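PDB 1RO7: alpha-2,3/8-sialyltransferase from Campylobacter jejuni, which probably transfers sialic acid from CMP-Neu5Ac to galactose- or sialic-acid-terminated glycan acceptors, forming alpha-2,3 and alpha-2,8 linkages. Local coordinates for residues V139-G144 against Y204-Y209. The protein carries 1 engineered substitution. Sequence-based numbering, arbitrary orientation.
Sequences VAIALG and YKIKLY
Ile141 reaches from the last turn of helix 132-143 and overlaps two side chains of 204-209, Tyr204 with one branch and Ile206 with the other. Its methyl CG2 lies 3.8 Å from Tyr204 CB and 4.0 Å from Tyr204 CG, meeting the root of the tyrosine and approaching the ring obliquely. The longer branch ends at Ile206, where Ile141 CD1 comes within 3.9 Å of Ile206 CG1. With chi1 at -67°, CG2 stands anti to the backbone N and turns to Tyr204, while CG1 sits beside that N and, extended at chi2 176°, carries CD1 to Ile206. Each of the two partners crosses the Ile141 side chain at roughly a right angle, so the contact consists of a few methyl and methylene touches.

Lys205, with positive phi, ends helix 190-204 in a Schellman motif; the chain then turns through Ile206 into strand 207-210. Gly144, also at positive phi, terminates helix 132-143 in the same manner, its N bonded to Ile141 O at 2.8 Å. The contact thus joins one helix end to the turn between a second helix and an edge strand of this chain's parallel, Rossmann-type sheet. Backbone hydrogen bonds between Ile148 and both Lys207 and Tyr209 tie that strand to 147-151, the strand that follows helix 132-143. Leu200 of helix 190-204 and Ile148 of strand 147-151 also pack on Ile141, while Tyr204 OH makes a weak hydrogen bond to Phe115 N.

Between the two segments the chemistry is purely apolar: with 148 Å² buried in all and neither polar bonds nor charge pairs, the fit of the branched Ile141 side chain rests on shape and hydrophobic burial.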
# COMPACT_ATOMS: atom_id res chain seq x y z
N VAL A 139 13.54 -8.76 -18.69
CA VAL A 139 12.13 -8.43 -18.82
C VAL A 139 11.46 -9.29 -19.89
O VAL A 139 10.30 -9.68 -19.74
CB VAL A 139 11.94 -6.94 -19.15
CG1 VAL A 139 10.47 -6.65 -19.42
CG2 VAL A 139 12.44 -6.09 -17.98
N ALA A 140 12.18 -9.60 -20.97
CA ALA A 140 11.62 -10.43 -22.04
C ALA A 140 11.30 -11.81 -21.46
O ALA A 140 10.22 -12.36 -21.69
CB ALA A 140 12.62 -10.56 -23.18
N ILE A 141 12.26 -12.35 -20.72
CA ILE A 141 12.09 -13.66 -20.09
C ILE A 141 10.86 -13.62 -19.20
O ILE A 141 9.99 -14.49 -19.29
CB ILE A 141 13.32 -14.02 -19.24
CG1 ILE A 141 14.52 -14.24 -20.16
CG2 ILE A 141 13.04 -15.27 -18.41
CD1 ILE A 141 15.83 -14.50 -19.43
N ALA A 142 10.78 -12.60 -18.35
CA ALA A 142 9.64 -12.44 -17.45
C ALA A 142 8.34 -12.33 -18.23
O ALA A 142 7.28 -12.69 -17.73
CB ALA A 142 9.84 -11.20 -16.57
N LEU A 143 8.41 -11.82 -19.45
CA LEU A 143 7.21 -11.69 -20.27
C LEU A 143 6.85 -13.02 -20.94
O LEU A 143 5.74 -13.17 -21.46
CB LEU A 143 7.41 -10.61 -21.34
CG LEU A 143 7.46 -9.15 -20.88
CD1 LEU A 143 7.72 -8.26 -22.08
CD2 LEU A 143 6.14 -8.76 -20.21
N GLY A 144 7.77 -13.97 -20.93
CA GLY A 144 7.50 -15.27 -21.53
C GLY A 144 8.33 -15.65 -22.74
O GLY A 144 8.23 -16.78 -23.23
N TYR A 204 16.64 -19.79 -16.29
CA TYR A 204 15.28 -19.77 -16.83
C TYR A 204 15.05 -20.60 -18.09
O TYR A 204 13.99 -20.54 -18.70
CB TYR A 204 14.86 -18.32 -17.04
CG TYR A 204 14.87 -17.58 -15.72
CD1 TYR A 204 13.93 -17.87 -14.74
CD2 TYR A 204 15.87 -16.65 -15.43
CE1 TYR A 204 14.00 -17.28 -13.48
CE2 TYR A 204 15.94 -16.06 -14.16
CZ TYR A 204 15.01 -16.38 -13.20
OH TYR A 204 15.07 -15.82 -11.94
N LYS A 205 16.06 -21.39 -18.46
CA LYS A 205 15.96 -22.26 -19.62
C LYS A 205 15.43 -21.59 -20.88
O LYS A 205 14.39 -21.97 -21.41
CB LYS A 205 15.09 -23.47 -19.26
CG LYS A 205 15.70 -24.33 -18.16
CD LYS A 205 14.79 -25.47 -17.75
CE LYS A 205 15.49 -26.38 -16.75
NZ LYS A 205 15.97 -25.62 -15.56
N ILE A 206 16.17 -20.59 -21.35
CA ILE A 206 15.80 -19.88 -22.56
C ILE A 206 17.00 -19.97 -23.50
O ILE A 206 18.10 -20.30 -23.06
CB ILE A 206 15.45 -18.39 -22.28
CG1 ILE A 206 16.60 -17.69 -21.54
CG2 ILE A 206 14.18 -18.31 -21.45
CD1 ILE A 206 17.76 -17.28 -22.42
N LYS A 207 16.79 -19.68 -24.77
CA LYS A 207 17.88 -19.75 -25.74
C LYS A 207 18.31 -18.37 -26.24
O LYS A 207 17.48 -17.56 -26.64
CB LYS A 207 17.47 -20.61 -26.93
CG LYS A 207 18.57 -20.78 -27.98
CD LYS A 207 19.80 -21.44 -27.38
CE LYS A 207 20.88 -21.64 -28.43
NZ LYS A 207 22.08 -22.29 -27.85
N LEU A 208 19.62 -18.13 -26.21
CA LEU A 208 20.17 -16.86 -26.67
C LEU A 208 20.90 -17.04 -27.99
O LEU A 208 21.49 -18.09 -28.25
CB LEU A 208 21.15 -16.30 -25.63
CG LEU A 208 20.62 -16.01 -24.22
CD1 LEU A 208 21.77 -15.50 -23.35
CD2 LEU A 208 19.51 -14.97 -24.28
N TYR A 209 20.85 -16.01 -28.83
CA TYR A 209 21.51 -16.03 -30.13
C TYR A 209 22.16 -14.69 -30.41
O TYR A 209 21.83 -13.69 -29.77
CB TYR A 209 20.49 -16.34 -31.24
CG TYR A 209 20.03 -17.78 -31.28
CD1 TYR A 209 20.93 -18.81 -31.55
CD2 TYR A 209 18.69 -18.10 -31.08
CE1 TYR A 209 20.51 -20.13 -31.62
CE2 TYR A 209 18.26 -19.43 -31.15
CZ TYR A 209 19.17 -20.43 -31.42
OH TYR A 209 18.75 -21.74 -31.49